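Local coordinates for protein KLTH0A00704p (Lachancea thermotolerans, PDB 4J2G) that probably acts in autophagy as a fungal Atg13, whose HORMA domain, the part held here, mediates recruitment of PI 3-kinase, at residues I91-D96 with E130-Q135; G176-S181 with I259-R264; E126-R131 with K216-L221; A34-H39 with Y170-V175. The protein carries 1 engineered substitution. All coordinates share one frame; numbering follows the deposited sequence.

Contact 1: I91-D96 with E130-Q135; sequences IETYLD and ERWLIQ. With SO4 (sulfate ion), chain C.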
loop_
_atom_site.group_PDB
_atom_site.type_symbol
_atom_site.label_atom_id
_atom_site.label_comp_id
_atom_site.label_asym_id
_atom_site.label_seq_id
_atom_site.Cartn_x
_atom_site.Cartn_y
_atom_site.Cartn_z
ATOM N N ILE A 91 -3.267 -0.096 3.996
ATOM C CA ILE A 91 -1.928 -0.709 4.057
ATOM C C ILE A 91 -0.853 0.286 3.601
ATOM O O ILE A 91 -0.962 0.834 2.535
ATOM C CB ILE A 91 -1.841 -1.979 3.240
ATOM C CG1 ILE A 91 -2.818 -3.021 3.831
ATOM C CG2 ILE A 91 -0.434 -2.602 3.308
ATOM C CD1 ILE A 91 -2.928 -4.271 2.992
ATOM N N GLU A 92 0.154 0.519 4.428
ATOM C CA GLU A 92 1.257 1.405 4.023
ATOM C C GLU A 92 2.493 0.538 3.737
ATOM O O GLU A 92 2.746 -0.389 4.445
ATOM C CB GLU A 92 1.547 2.345 5.136
ATOM C CG GLU A 92 0.433 3.389 5.348
ATOM C CD GLU A 92 0.905 4.511 6.332
ATOM O OE1 GLU A 92 1.772 4.239 7.192
ATOM O OE2 GLU A 92 0.436 5.646 6.217
ATOM N N THR A 93 3.220 0.820 2.657
ATOM C CA THR A 93 4.420 0.088 2.292
ATOM C C THR A 93 5.476 1.159 2.356
ATOM O O THR A 93 5.301 2.243 1.804
ATOM C CB THR A 93 4.346 -0.481 0.877
ATOM O OG1 THR A 93 3.348 -1.531 0.832
ATOM C CG2 THR A 93 5.712 -1.120 0.444
ATOM N N TYR A 94 6.572 0.871 3.047
ATOM C CA TYR A 94 7.610 1.912 3.193
ATOM C C TYR A 94 9.005 1.339 3.102
ATOM O O TYR A 94 9.188 0.152 3.270
ATOM C CB TYR A 94 7.434 2.667 4.520
ATOM C CG TYR A 94 7.365 1.702 5.689
ATOM C CD1 TYR A 94 6.147 1.241 6.170
ATOM C CD2 TYR A 94 8.513 1.226 6.278
ATOM C CE1 TYR A 94 6.084 0.319 7.191
ATOM C CE2 TYR A 94 8.452 0.332 7.329
ATOM C CZ TYR A 94 7.231 -0.096 7.793
ATOM O OH TYR A 94 7.192 -1.015 8.830
ATOM N N LEU A 95 9.987 2.220 2.909
ATOM C CA LEU A 95 11.364 1.845 2.999
ATOM C C LEU A 95 11.814 2.170 4.399
ATOM O O LEU A 95 11.845 3.344 4.789
ATOM C CB LEU A 95 12.179 2.585 1.958
ATOM C CG LEU A 95 13.659 2.265 1.834
ATOM C CD1 LEU A 95 13.882 0.786 1.512
ATOM C CD2 LEU A 95 14.235 3.160 0.763
ATOM N N ASP A 96 12.114 1.113 5.157
ATOM C CA ASP A 96 12.535 1.215 6.572
ATOM C C ASP A 96 14.000 1.678 6.753
ATOM O O ASP A 96 14.929 1.052 6.230
ATOM C CB ASP A 96 12.337 -0.145 7.224
ATOM C CG ASP A 96 12.520 -0.116 8.724
ATOM O OD1 ASP A 96 13.150 0.834 9.275
ATOM O OD2 ASP A 96 12.039 -1.084 9.356
ATOM N N GLU A 130 3.832 3.180 -0.920
ATOM C CA GLU A 130 2.527 2.811 -1.441
ATOM C C GLU A 130 1.530 2.947 -0.332
ATOM O O GLU A 130 1.850 2.667 0.840
ATOM C CB GLU A 130 2.439 1.333 -1.840
ATOM C CG GLU A 130 3.500 0.828 -2.795
ATOM C CD GLU A 130 3.424 -0.729 -2.996
ATOM O OE1 GLU A 130 3.071 -1.555 -2.053
ATOM O OE2 GLU A 130 3.767 -1.120 -4.125
ATOM N N ARG A 131 0.306 3.302 -0.693
ATOM C CA ARG A 131 -0.762 3.204 0.318
ATOM C C ARG A 131 -2.000 2.614 -0.312
ATOM O O ARG A 131 -2.543 3.198 -1.228
ATOM C CB ARG A 131 -1.075 4.539 0.959
ATOM C CG ARG A 131 -2.039 4.454 2.155
ATOM C CD ARG A 131 -2.287 5.877 2.717
ATOM N NE ARG A 131 -1.186 6.339 3.579
ATOM C CZ ARG A 131 -0.506 7.483 3.426
ATOM N NH1 ARG A 131 -0.775 8.326 2.444
ATOM N NH2 ARG A 131 0.447 7.802 4.297
ATOM N N TRP A 132 -2.426 1.472 0.214
ATOM C CA TRP A 132 -3.567 0.696 -0.345
ATOM C C TRP A 132 -4.756 0.983 0.532
ATOM O O TRP A 132 -4.620 1.234 1.736
ATOM C CB TRP A 132 -3.279 -0.809 -0.233
ATOM C CG TRP A 132 -2.147 -1.299 -1.045
ATOM C CD1 TRP A 132 -0.780 -1.224 -0.720
ATOM C CD2 TRP A 132 -2.223 -1.965 -2.294
ATOM N NE1 TRP A 132 -0.047 -1.764 -1.730
ATOM C CE2 TRP A 132 -0.891 -2.276 -2.683
ATOM C CE3 TRP A 132 -3.296 -2.336 -3.145
ATOM C CZ2 TRP A 132 -0.582 -2.950 -3.874
ATOM C CZ3 TRP A 132 -3.000 -2.987 -4.307
ATOM C CH2 TRP A 132 -1.632 -3.285 -4.686
ATOM N N LEU A 133 -5.925 0.920 -0.056
ATOM C CA LEU A 133 -7.167 1.112 0.677
ATOM C C LEU A 133 -8.124 0.050 0.100
ATOM O O LEU A 133 -8.310 0.006 -1.102
ATOM C CB LEU A 133 -7.761 2.437 0.270
ATOM C CG LEU A 133 -9.178 2.686 0.810
ATOM C CD1 LEU A 133 -9.261 2.683 2.353
ATOM C CD2 LEU A 133 -9.844 3.932 0.237
ATOM N N ILE A 134 -8.699 -0.767 0.964
ATOM C CA ILE A 134 -9.695 -1.806 0.606
ATOM C C ILE A 134 -10.868 -1.467 1.513
ATOM O O ILE A 134 -10.684 -1.124 2.729
ATOM C CB ILE A 134 -9.159 -3.193 0.966
ATOM C CG1 ILE A 134 -7.787 -3.398 0.278
ATOM C CG2 ILE A 134 -10.167 -4.294 0.587
ATOM C CD1 ILE A 134 -6.955 -4.480 0.933
ATOM N N GLN A 135 -12.037 -1.444 0.904
ATOM C CA GLN A 135 -13.243 -0.837 1.463
ATOM C C GLN A 135 -14.494 -1.491 0.880
ATOM O O GLN A 135 -14.476 -1.937 -0.288
ATOM C CB GLN A 135 -13.340 0.502 0.782
ATOM C CG GLN A 135 -13.335 1.666 1.679
ATOM C CD GLN A 135 -13.366 2.911 0.838
ATOM O OE1 GLN A 135 -13.289 2.854 -0.413
ATOM N NE2 GLN A 135 -13.456 4.049 1.511
HETATM S S SO4 C . 1.493 11.146 3.451
HETATM O O1 SO4 C . 0.097 11.267 3.083
HETATM O O2 SO4 C . 2.133 12.172 2.617
HETATM O O3 SO4 C . 1.920 11.408 4.845
HETATM O O4 SO4 C . 1.885 9.744 3.202
#
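Ile91 and Thr93 form antiparallel hydrogen-bonded pairs with Trp132 and Glu130, and Glu92 faces Arg131 as the non-hydrogen-bonded pair between them. The axes of the two short strands come within 4.7 Å, at 166° between their directions. Both strands belong to the five-stranded antiparallel sheet of the HORMA domain. Trp132 N donates to Ile91 O at 2.8 Å, and Ile91 N returns a bond to Trp132 O at 3.0 Å.

Glu92 and Arg131 lie side by side on one face of the sheet. Arg131 is bent at chi3 (-80°) and turns the side of its guanidinium to the glutamate. Arg131 NE (3.2 Å) and Arg131 NH2 (2.9 Å) both give to Glu92 OE2, which lies in the guanidinium plane. NE uses the anti lone pair of OE2, whereas NH2 comes from above the carboxylate plane. The other oxygen, OE1, is held by Arg218. Arg131 also meets a sulfate ion, probably from the crystallisation liquor, whose O4 is 2.7 Å from Arg131 NH2. Glu92 and the sulfate together fix the rotation of this guanidinium.

Ile91, Thr93, Glu130 and Trp132 occupy the other face, which helix 18-39 covers at Ile91 and Trp132. Here a buried carboxylate oxygen, Glu130 OE1, takes two bonds from opposite faces of its plane. One is the hydroxyl of Thr93, with OG1 2.9 Å from OE1. The second is an almost straight bond (171°) from the indole, with Trp132 NE1 3.1 Å from Glu130 OE1.

Contact 2: G176-S181 with I259-R264; sequences GLLPAS and ISVSYR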
loop_
_atom_site.group_PDB
_atom_site.type_symbol
_atom_site.label_atom_id
_atom_site.label_comp_id
_atom_site.label_asym_id
_atom_site.label_seq_id
_atom_site.Cartn_x
_atom_site.Cartn_y
_atom_site.Cartn_z
ATOM N N GLY A 176 2.729 -7.524 -8.075
ATOM C CA GLY A 176 4.042 -7.799 -8.508
ATOM C C GLY A 176 4.542 -6.727 -9.461
ATOM O O GLY A 176 5.726 -6.604 -9.638
ATOM N N LEU A 177 3.655 -5.989 -10.131
ATOM C CA LEU A 177 4.090 -4.997 -11.107
ATOM C C LEU A 177 4.422 -3.597 -10.547
ATOM O O LEU A 177 4.812 -2.685 -11.287
ATOM C CB LEU A 177 3.010 -4.742 -12.130
ATOM C CG LEU A 177 2.455 -5.929 -12.898
ATOM C CD1 LEU A 177 1.183 -5.397 -13.552
ATOM C CD2 LEU A 177 3.460 -6.440 -13.937
ATOM N N LEU A 178 4.195 -3.339 -9.292
ATOM C CA LEU A 178 4.408 -1.960 -8.925
ATOM C C LEU A 178 5.903 -1.645 -8.754
ATOM O O LEU A 178 6.663 -2.521 -8.536
ATOM C CB LEU A 178 3.660 -1.664 -7.641
ATOM C CG LEU A 178 2.143 -1.704 -7.936
ATOM C CD1 LEU A 178 1.470 -1.520 -6.607
ATOM C CD2 LEU A 178 1.659 -0.655 -8.937
ATOM N N PRO A 179 6.287 -0.388 -8.857
ATOM C CA PRO A 179 7.685 0.076 -8.651
ATOM C C PRO A 179 8.340 -0.388 -7.372
ATOM O O PRO A 179 9.562 -0.613 -7.373
ATOM C CB PRO A 179 7.523 1.609 -8.575
ATOM C CG PRO A 179 6.368 1.882 -9.475
ATOM C CD PRO A 179 5.376 0.747 -9.152
ATOM N N ALA A 180 7.593 -0.505 -6.275
ATOM C CA ALA A 180 8.241 -0.970 -5.019
ATOM C C ALA A 180 8.674 -2.430 -5.139
ATOM O O ALA A 180 9.603 -2.837 -4.388
ATOM C CB ALA A 180 7.340 -0.815 -3.820
ATOM N N SER A 181 7.993 -3.224 -6.020
ATOM C CA SER A 181 8.391 -4.643 -6.223
ATOM C C SER A 181 9.735 -4.686 -6.916
ATOM O O SER A 181 10.566 -5.556 -6.635
ATOM C CB SER A 181 7.378 -5.446 -7.105
ATOM O OG SER A 181 6.150 -5.484 -6.435
ATOM N N ILE A 259 -11.036 -1.559 -4.259
ATOM C CA ILE A 259 -9.594 -1.580 -3.955
ATOM C C ILE A 259 -8.880 -0.536 -4.785
ATOM O O ILE A 259 -9.023 -0.495 -5.993
ATOM C CB ILE A 259 -8.944 -2.938 -4.321
ATOM C CG1 ILE A 259 -9.621 -4.016 -3.480
ATOM C CG2 ILE A 259 -7.400 -2.899 -3.997
ATOM C CD1 ILE A 259 -9.444 -5.417 -3.995
ATOM N N SER A 260 -8.114 0.296 -4.146
ATOM C CA SER A 260 -7.257 1.254 -4.860
ATOM C C SER A 260 -5.849 1.365 -4.179
ATOM O O SER A 260 -5.685 0.923 -3.063
ATOM C CB SER A 260 -7.930 2.605 -4.883
ATOM O OG SER A 260 -8.044 3.022 -3.506
ATOM N N VAL A 261 -4.848 1.908 -4.886
ATOM C CA VAL A 261 -3.498 2.073 -4.351
ATOM C C VAL A 261 -2.960 3.347 -4.968
ATOM O O VAL A 261 -3.113 3.570 -6.146
ATOM C CB VAL A 261 -2.536 0.849 -4.617
ATOM C CG1 VAL A 261 -2.350 0.624 -6.101
ATOM C CG2 VAL A 261 -1.142 1.100 -3.968
ATOM N N SER A 262 -2.375 4.185 -4.138
ATOM C CA SER A 262 -1.547 5.333 -4.554
ATOM C C SER A 262 -0.115 5.003 -4.236
ATOM O O SER A 262 0.163 4.524 -3.137
ATOM C CB SER A 262 -1.922 6.531 -3.719
ATOM O OG SER A 262 -3.200 6.958 -4.176
ATOM N N TYR A 263 0.788 5.269 -5.188
ATOM C CA TYR A 263 2.176 4.919 -5.045
ATOM C C TYR A 263 3.156 5.949 -5.639
ATOM O O TYR A 263 2.887 6.570 -6.629
ATOM C CB TYR A 263 2.442 3.535 -5.605
ATOM C CG TYR A 263 2.073 3.399 -7.063
ATOM C CD1 TYR A 263 0.760 3.028 -7.437
ATOM C CD2 TYR A 263 2.999 3.590 -8.049
ATOM C CE1 TYR A 263 0.405 2.896 -8.771
ATOM C CE2 TYR A 263 2.673 3.439 -9.415
ATOM C CZ TYR A 263 1.378 3.068 -9.761
ATOM O OH TYR A 263 1.054 2.964 -11.091
ATOM N N ARG A 264 4.289 6.143 -4.984
ATOM C CA ARG A 264 5.388 6.912 -5.545
ATOM C C ARG A 264 5.885 6.251 -6.852
ATOM O O ARG A 264 6.299 5.094 -6.836
ATOM C CB ARG A 264 6.479 6.923 -4.446
ATOM C CG ARG A 264 7.589 7.899 -4.710
ATOM C CD ARG A 264 8.696 7.795 -3.625
ATOM N NE ARG A 264 8.190 8.133 -2.307
ATOM C CZ ARG A 264 7.920 9.378 -1.866
ATOM N NH1 ARG A 264 8.081 10.445 -2.616
ATOM N NH2 ARG A 264 7.475 9.551 -0.637
#
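Leu178 O accepts a 2.9 Å hydrogen bond from Ser181 N at the first turn of helix 179-187, just after helix 158-177 ends. This junction presents Leu178 and Pro179 to Tyr263 and Val261 of strand 255-264. No hydrogen bond crosses this contact, so it rests on apolar packing.

Leu178 CD2 makes a CH-pi contact. It sits over one face of the Tyr263 ring, 3.9 Å from the ring centroid and 19° off the normal. Tyr263 CG lies between its own backbone N and carbonyl carbon (chi1 58°). This lays the ring nearly flat over the sheet, leaning towards strand 242-252, with one face turned to Leu178. The other methyl, Leu178 CD1, reaches Val261 CG1 at 4.4 Å. Pro179 crosses the ring at about a right angle, and its CD is 3.8 Å from Tyr263 CE2.

Arg264 takes part mainly through its backbone. Its guanidinium turns to other parts of the chain and gives hydrogen bonds to the carbonyls of Met128, Lys223 and Gly220.

Strand 255-264 lies between strands 126-136 and 242-252 in the sheet. Leu178 also touches Glu130 and Trp132, while Tyr263 touches Glu243 and Arg245. The interhelix junction therefore packs against three neighbouring strands, directly or through Tyr263.

Contact 3: E126-R131 with K216-L221; sequences EIMLER and KGRIGL. With SO4 (sulfate ion), chain C.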
loop_
_atom_site.group_PDB
_atom_site.type_symbol
_atom_site.label_atom_id
_atom_site.label_comp_id
_atom_site.label_asym_id
_atom_site.label_seq_id
_atom_site.Cartn_x
_atom_site.Cartn_y
_atom_site.Cartn_z
ATOM N N GLU A 126 11.395 6.267 8.000
ATOM C CA GLU A 126 10.921 5.516 6.778
ATOM C C GLU A 126 10.595 6.430 5.586
ATOM O O GLU A 126 10.374 7.626 5.768
ATOM C CB GLU A 126 9.672 4.676 7.106
ATOM C CG GLU A 126 8.564 5.492 7.715
ATOM C CD GLU A 126 7.328 4.677 8.045
ATOM O OE1 GLU A 126 7.452 3.726 8.849
ATOM O OE2 GLU A 126 6.230 4.993 7.495
ATOM N N ILE A 127 10.578 5.868 4.368
ATOM C CA ILE A 127 10.049 6.577 3.203
ATOM C C ILE A 127 8.855 5.808 2.730
ATOM O O ILE A 127 8.989 4.625 2.370
ATOM C CB ILE A 127 11.096 6.652 2.090
ATOM C CG1 ILE A 127 12.316 7.405 2.612
ATOM C CG2 ILE A 127 10.542 7.222 0.746
ATOM C CD1 ILE A 127 13.592 7.098 1.845
HETATM N N MSE A 128 7.694 6.467 2.709
HETATM C CA MSE A 128 6.449 5.869 2.224
HETATM C C MSE A 128 6.554 5.565 0.760
HETATM O O MSE A 128 7.074 6.366 0.002
HETATM C CB MSE A 128 5.379 6.928 2.384
HETATM C CG MSE A 128 4.748 6.849 3.738
HETATM SE SE MSE A 128 3.974 5.139 4.264
HETATM C CE MSE A 128 2.588 5.314 2.883
ATOM N N LEU A 129 6.038 4.408 0.330
ATOM C CA LEU A 129 6.119 4.082 -1.055
ATOM C C LEU A 129 4.725 3.799 -1.678
ATOM O O LEU A 129 4.521 4.065 -2.851
ATOM C CB LEU A 129 7.007 2.812 -1.195
ATOM C CG LEU A 129 8.455 2.843 -0.667
ATOM C CD1 LEU A 129 9.109 1.494 -0.684
ATOM C CD2 LEU A 129 9.283 3.860 -1.426
ATOM N N GLU A 130 3.832 3.180 -0.920
ATOM C CA GLU A 130 2.527 2.811 -1.441
ATOM C C GLU A 130 1.530 2.947 -0.332
ATOM O O GLU A 130 1.850 2.667 0.840
ATOM C CB GLU A 130 2.439 1.333 -1.840
ATOM C CG GLU A 130 3.500 0.828 -2.795
ATOM C CD GLU A 130 3.424 -0.729 -2.996
ATOM O OE1 GLU A 130 3.071 -1.555 -2.053
ATOM O OE2 GLU A 130 3.767 -1.120 -4.125
ATOM N N ARG A 131 0.306 3.302 -0.693
ATOM C CA ARG A 131 -0.762 3.204 0.318
ATOM C C ARG A 131 -2.000 2.614 -0.312
ATOM O O ARG A 131 -2.543 3.198 -1.228
ATOM C CB ARG A 131 -1.075 4.539 0.959
ATOM C CG ARG A 131 -2.039 4.454 2.155
ATOM C CD ARG A 131 -2.287 5.877 2.717
ATOM N NE ARG A 131 -1.186 6.339 3.579
ATOM C CZ ARG A 131 -0.506 7.483 3.426
ATOM N NH1 ARG A 131 -0.775 8.326 2.444
ATOM N NH2 ARG A 131 0.447 7.802 4.297
ATOM N N LYS A 216 5.222 11.652 12.649
ATOM C CA LYS A 216 6.096 12.784 12.931
ATOM C C LYS A 216 7.243 12.954 11.926
ATOM O O LYS A 216 7.318 13.978 11.224
ATOM C CB LYS A 216 6.619 12.737 14.386
ATOM C CG LYS A 216 5.581 12.290 15.414
ATOM C CD LYS A 216 6.039 12.500 16.852
ATOM C CE LYS A 216 5.151 11.729 17.822
ATOM N NZ LYS A 216 5.360 12.150 19.237
ATOM N N GLY A 217 8.118 11.960 11.849
ATOM C CA GLY A 217 9.422 12.167 11.212
ATOM C C GLY A 217 9.782 11.100 10.200
ATOM O O GLY A 217 10.862 10.458 10.291
ATOM N N ARG A 218 8.872 10.917 9.243
ATOM C CA ARG A 218 9.080 10.012 8.101
ATOM C C ARG A 218 9.051 10.870 6.811
ATOM O O ARG A 218 8.696 12.017 6.872
ATOM C CB ARG A 218 8.003 8.895 8.095
ATOM C CG ARG A 218 6.575 9.369 7.739
ATOM C CD ARG A 218 5.716 8.117 7.521
ATOM N NE ARG A 218 4.300 8.348 7.205
ATOM C CZ ARG A 218 3.331 7.407 7.245
ATOM N NH1 ARG A 218 3.592 6.172 7.601
ATOM N NH2 ARG A 218 2.070 7.716 6.989
ATOM N N ILE A 219 9.438 10.334 5.657
ATOM C CA ILE A 219 9.171 11.000 4.387
ATOM C C ILE A 219 7.839 10.454 3.861
ATOM O O ILE A 219 7.762 9.290 3.396
ATOM C CB ILE A 219 10.263 10.701 3.331
ATOM C CG1 ILE A 219 11.665 11.112 3.786
ATOM C CG2 ILE A 219 9.933 11.326 1.981
ATOM C CD1 ILE A 219 11.916 12.596 3.796
ATOM N N GLY A 220 6.804 11.290 3.897
ATOM C CA GLY A 220 5.456 10.953 3.470
ATOM C C GLY A 220 5.321 10.760 1.944
ATOM O O GLY A 220 6.156 11.217 1.168
ATOM N N LEU A 221 4.264 10.079 1.510
ATOM C CA LEU A 221 3.920 10.084 0.075
ATOM C C LEU A 221 3.886 11.484 -0.547
ATOM O O LEU A 221 4.226 11.631 -1.722
ATOM C CB LEU A 221 2.571 9.394 -0.152
ATOM C CG LEU A 221 2.586 7.871 -0.270
ATOM C CD1 LEU A 221 1.229 7.481 -0.804
ATOM C CD2 LEU A 221 3.739 7.299 -1.143
HETATM S S SO4 C . 1.493 11.146 3.451
HETATM O O1 SO4 C . 0.097 11.267 3.083
HETATM O O2 SO4 C . 2.133 12.172 2.617
HETATM O O3 SO4 C . 1.920 11.408 4.845
HETATM O O4 SO4 C . 1.885 9.744 3.202
#
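Glu126 and Arg218 both place CG between the backbone N and the carbonyl carbon (chi1 54° and 70°) and then run out extended, side by side. Their ends meet in a salt bridge, with Arg218 NH1 2.9 Å from Glu126 OE2. Glu126 OE1 is paired with Arg205, and Arg218 NH1 also bonds Glu92.

The backbones are joined around Ile127 and Ile219 by a single bridge. Ile219 N donates to Glu126 O at 2.9 Å, and Ile219 O accepts from Met128 N at 2.9 Å.

Met128, a selenomethionine, is bent at chi2 and chi3. Its SE lies over one face of the Arg218 guanidinium, 3.5 Å from NH1, and its CE lies over a face of the Arg131 guanidinium. Leu221 crosses Met128 at about a right angle, its CD2 3.9 Å from Met128 CB. Beyond them, Arg131 NH2 and Arg218 NH2 are 3.1 Å apart, with the Glu92 carboxylate shared between the two arginines.

Leu221 N gives a 2.9 Å hydrogen bond to sulfate O4, and Ser222 N binds the same ion. Loop backbone amides and Arg131 of strand 126-136 thus form a small anion site. It is consistent with a place on this HORMA domain where a phosphate could bind.

Contact 4: A34-H39 with Y170-V175; sequences ALLICH and YLETLV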
loop_
_atom_site.group_PDB
_atom_site.type_symbol
_atom_site.label_atom_id
_atom_site.label_comp_id
_atom_site.label_asym_id
_atom_site.label_seq_id
_atom_site.Cartn_x
_atom_site.Cartn_y
_atom_site.Cartn_z
ATOM N N ALA A 34 -5.195 -8.448 2.280
ATOM C CA ALA A 34 -4.182 -7.927 3.170
ATOM C C ALA A 34 -2.991 -8.891 3.321
ATOM O O ALA A 34 -1.820 -8.454 3.391
ATOM C CB ALA A 34 -4.808 -7.583 4.506
ATOM N N LEU A 35 -3.244 -10.200 3.349
ATOM C CA LEU A 35 -2.132 -11.110 3.563
ATOM C C LEU A 35 -1.209 -11.086 2.353
ATOM O O LEU A 35 -0.011 -10.860 2.503
ATOM C CB LEU A 35 -2.583 -12.533 3.954
ATOM C CG LEU A 35 -3.069 -12.777 5.392
ATOM C CD1 LEU A 35 -3.675 -14.176 5.539
ATOM C CD2 LEU A 35 -2.017 -12.515 6.489
ATOM N N LEU A 36 -1.778 -11.240 1.150
ATOM C CA LEU A 36 -1.042 -11.116 -0.089
ATOM C C LEU A 36 -0.117 -9.867 -0.124
ATOM O O LEU A 36 1.104 -9.960 -0.338
ATOM C CB LEU A 36 -2.053 -10.967 -1.200
ATOM C CG LEU A 36 -2.010 -11.597 -2.585
ATOM C CD1 LEU A 36 -2.422 -10.552 -3.631
ATOM C CD2 LEU A 36 -0.706 -12.307 -2.953
ATOM N N ILE A 37 -0.715 -8.696 0.087
ATOM C CA ILE A 37 -0.027 -7.436 -0.013
ATOM C C ILE A 37 1.144 -7.376 0.985
ATOM O O ILE A 37 2.264 -7.117 0.577
ATOM C CB ILE A 37 -1.027 -6.291 0.183
ATOM C CG1 ILE A 37 -1.956 -6.166 -1.032
ATOM C CG2 ILE A 37 -0.342 -4.959 0.380
ATOM C CD1 ILE A 37 -3.050 -5.162 -0.755
ATOM N N CYS A 38 0.906 -7.685 2.259
ATOM C CA CYS A 38 1.990 -7.779 3.267
ATOM C C CYS A 38 3.083 -8.852 3.021
ATOM O O CYS A 38 4.260 -8.586 3.222
ATOM C CB CYS A 38 1.402 -7.913 4.697
ATOM S SG CYS A 38 0.397 -6.454 5.163
ATOM N N HIS A 39 2.715 -10.050 2.567
ATOM C CA HIS A 39 3.719 -11.104 2.404
ATOM C C HIS A 39 4.640 -10.845 1.187
ATOM O O HIS A 39 5.714 -11.417 1.074
ATOM C CB HIS A 39 3.046 -12.473 2.276
ATOM C CG HIS A 39 2.441 -12.974 3.549
ATOM N ND1 HIS A 39 2.706 -12.410 4.785
ATOM C CD2 HIS A 39 1.607 -14.019 3.785
ATOM C CE1 HIS A 39 2.043 -13.073 5.719
ATOM N NE2 HIS A 39 1.373 -14.058 5.141
ATOM N N TYR A 170 -6.001 -10.924 -10.045
ATOM C CA TYR A 170 -5.700 -9.717 -10.679
ATOM C C TYR A 170 -4.745 -8.894 -9.691
ATOM O O TYR A 170 -3.706 -8.396 -10.069
ATOM C CB TYR A 170 -6.976 -8.955 -10.969
ATOM C CG TYR A 170 -6.585 -7.610 -11.499
ATOM C CD1 TYR A 170 -6.044 -7.485 -12.766
ATOM C CD2 TYR A 170 -6.575 -6.482 -10.669
ATOM C CE1 TYR A 170 -5.595 -6.251 -13.233
ATOM C CE2 TYR A 170 -6.127 -5.240 -11.129
ATOM C CZ TYR A 170 -5.647 -5.137 -12.417
ATOM O OH TYR A 170 -5.239 -3.905 -12.918
ATOM N N LEU A 171 -5.122 -8.882 -8.431
ATOM C CA LEU A 171 -4.431 -8.200 -7.382
ATOM C C LEU A 171 -3.049 -8.842 -7.208
ATOM O O LEU A 171 -2.100 -8.116 -6.978
ATOM C CB LEU A 171 -5.282 -8.219 -6.118
ATOM C CG LEU A 171 -4.682 -7.715 -4.811
ATOM C CD1 LEU A 171 -4.527 -6.178 -4.899
ATOM C CD2 LEU A 171 -5.705 -8.109 -3.743
ATOM N N GLU A 172 -2.922 -10.156 -7.409
ATOM C CA GLU A 172 -1.626 -10.778 -7.295
ATOM C C GLU A 172 -0.719 -10.249 -8.387
ATOM O O GLU A 172 0.474 -9.955 -8.167
ATOM C CB GLU A 172 -1.696 -12.265 -7.486
ATOM C CG GLU A 172 -2.084 -13.005 -6.250
ATOM C CD GLU A 172 -2.340 -14.467 -6.544
ATOM O OE1 GLU A 172 -1.600 -15.306 -5.979
ATOM O OE2 GLU A 172 -3.266 -14.773 -7.346
ATOM N N THR A 173 -1.298 -10.062 -9.552
ATOM C CA THR A 173 -0.495 -9.548 -10.627
ATOM C C THR A 173 -0.194 -8.080 -10.430
ATOM O O THR A 173 0.902 -7.637 -10.749
ATOM C CB THR A 173 -1.206 -9.731 -11.941
ATOM O OG1 THR A 173 -1.595 -11.116 -12.018
ATOM C CG2 THR A 173 -0.274 -9.418 -13.052
ATOM N N LEU A 174 -1.155 -7.315 -9.934
ATOM C CA LEU A 174 -0.902 -5.915 -9.842
ATOM C C LEU A 174 0.205 -5.684 -8.814
ATOM O O LEU A 174 1.067 -4.877 -9.050
ATOM C CB LEU A 174 -2.152 -5.156 -9.483
ATOM C CG LEU A 174 -2.160 -3.699 -9.110
ATOM C CD1 LEU A 174 -3.541 -3.384 -8.653
ATOM C CD2 LEU A 174 -1.330 -3.500 -7.861
ATOM N N VAL A 175 0.190 -6.418 -7.722
ATOM C CA VAL A 175 1.182 -6.221 -6.675
ATOM C C VAL A 175 2.568 -6.469 -7.257
ATOM O O VAL A 175 3.479 -5.674 -6.998
ATOM C CB VAL A 175 1.012 -7.198 -5.517
ATOM C CG1 VAL A 175 2.151 -6.991 -4.526
ATOM C CG2 VAL A 175 -0.319 -6.951 -4.824
#
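Leu36 carries the contact, reaching from helix 18-39 to three residues of helix 158-177. Its CD1 lies 3.6 Å from Glu172 CG, 3.8 Å from Leu171 CG and 4.3 Å from Val175 CG2. Leu36 CD2, the second methyl, presses on Glu172 CG at 3.6 Å from the same side. The two side chains cross at about a right angle. Leu171 has CG anti to its backbone N (chi1 172°), and this brings its branch point up against the Leu36 methyl. Next to Leu36, Ile37 CG1 meets Val175 CG2, one turn beyond Leu171, at 4.2 Å.

The backbones set this spacing. The two helical segments run nearly parallel, with a crossing angle of -20°, and their axes approach to 10.3 Å. Intrahelical bonds such as Val175 N to Leu171 O keep Leu171 and Val175 on one side of their helix.

The pair packs on the five-stranded sheet. Ile37, Leu171 and Val175 all rest on Trp132 of strand 126-136, and Ile37 also touches Ile91. Helix 70-78 packs against another side of helix 18-39, at Ala34 and Leu35.

The closest approaches are between carbon atoms, and no hydrogen bond joins the segments. The two helices are therefore held together here by shape and burial of apolar surface. Glu172 contributes its methylene carbon, while the residue as a whole is exposed at the border of the packing.

How the contacts relate
The four contacts surround the central strand 126-136 of the HORMA sheet. Contacts 1 and 3 share Glu130 and Arg131, and their centres are about 10 Å apart. Both reach the sulfate, and Glu92 of contact 1 is tied to Arg218 of contact 3. Contacts 2 and 4 lie on the helical side, with centres about 10 Å apart, and both use helix 158-177. On the helix-covered face, Trp132 of contact 1 touches both contact 4 and contact 2: Leu171 CD1 is 3.6 Å from Trp132 CZ3, and Val261 packs on the same ring. Contacts 3 and 4 do not touch, and their centres are about 20 Å apart, on opposite sides of the chain's centre.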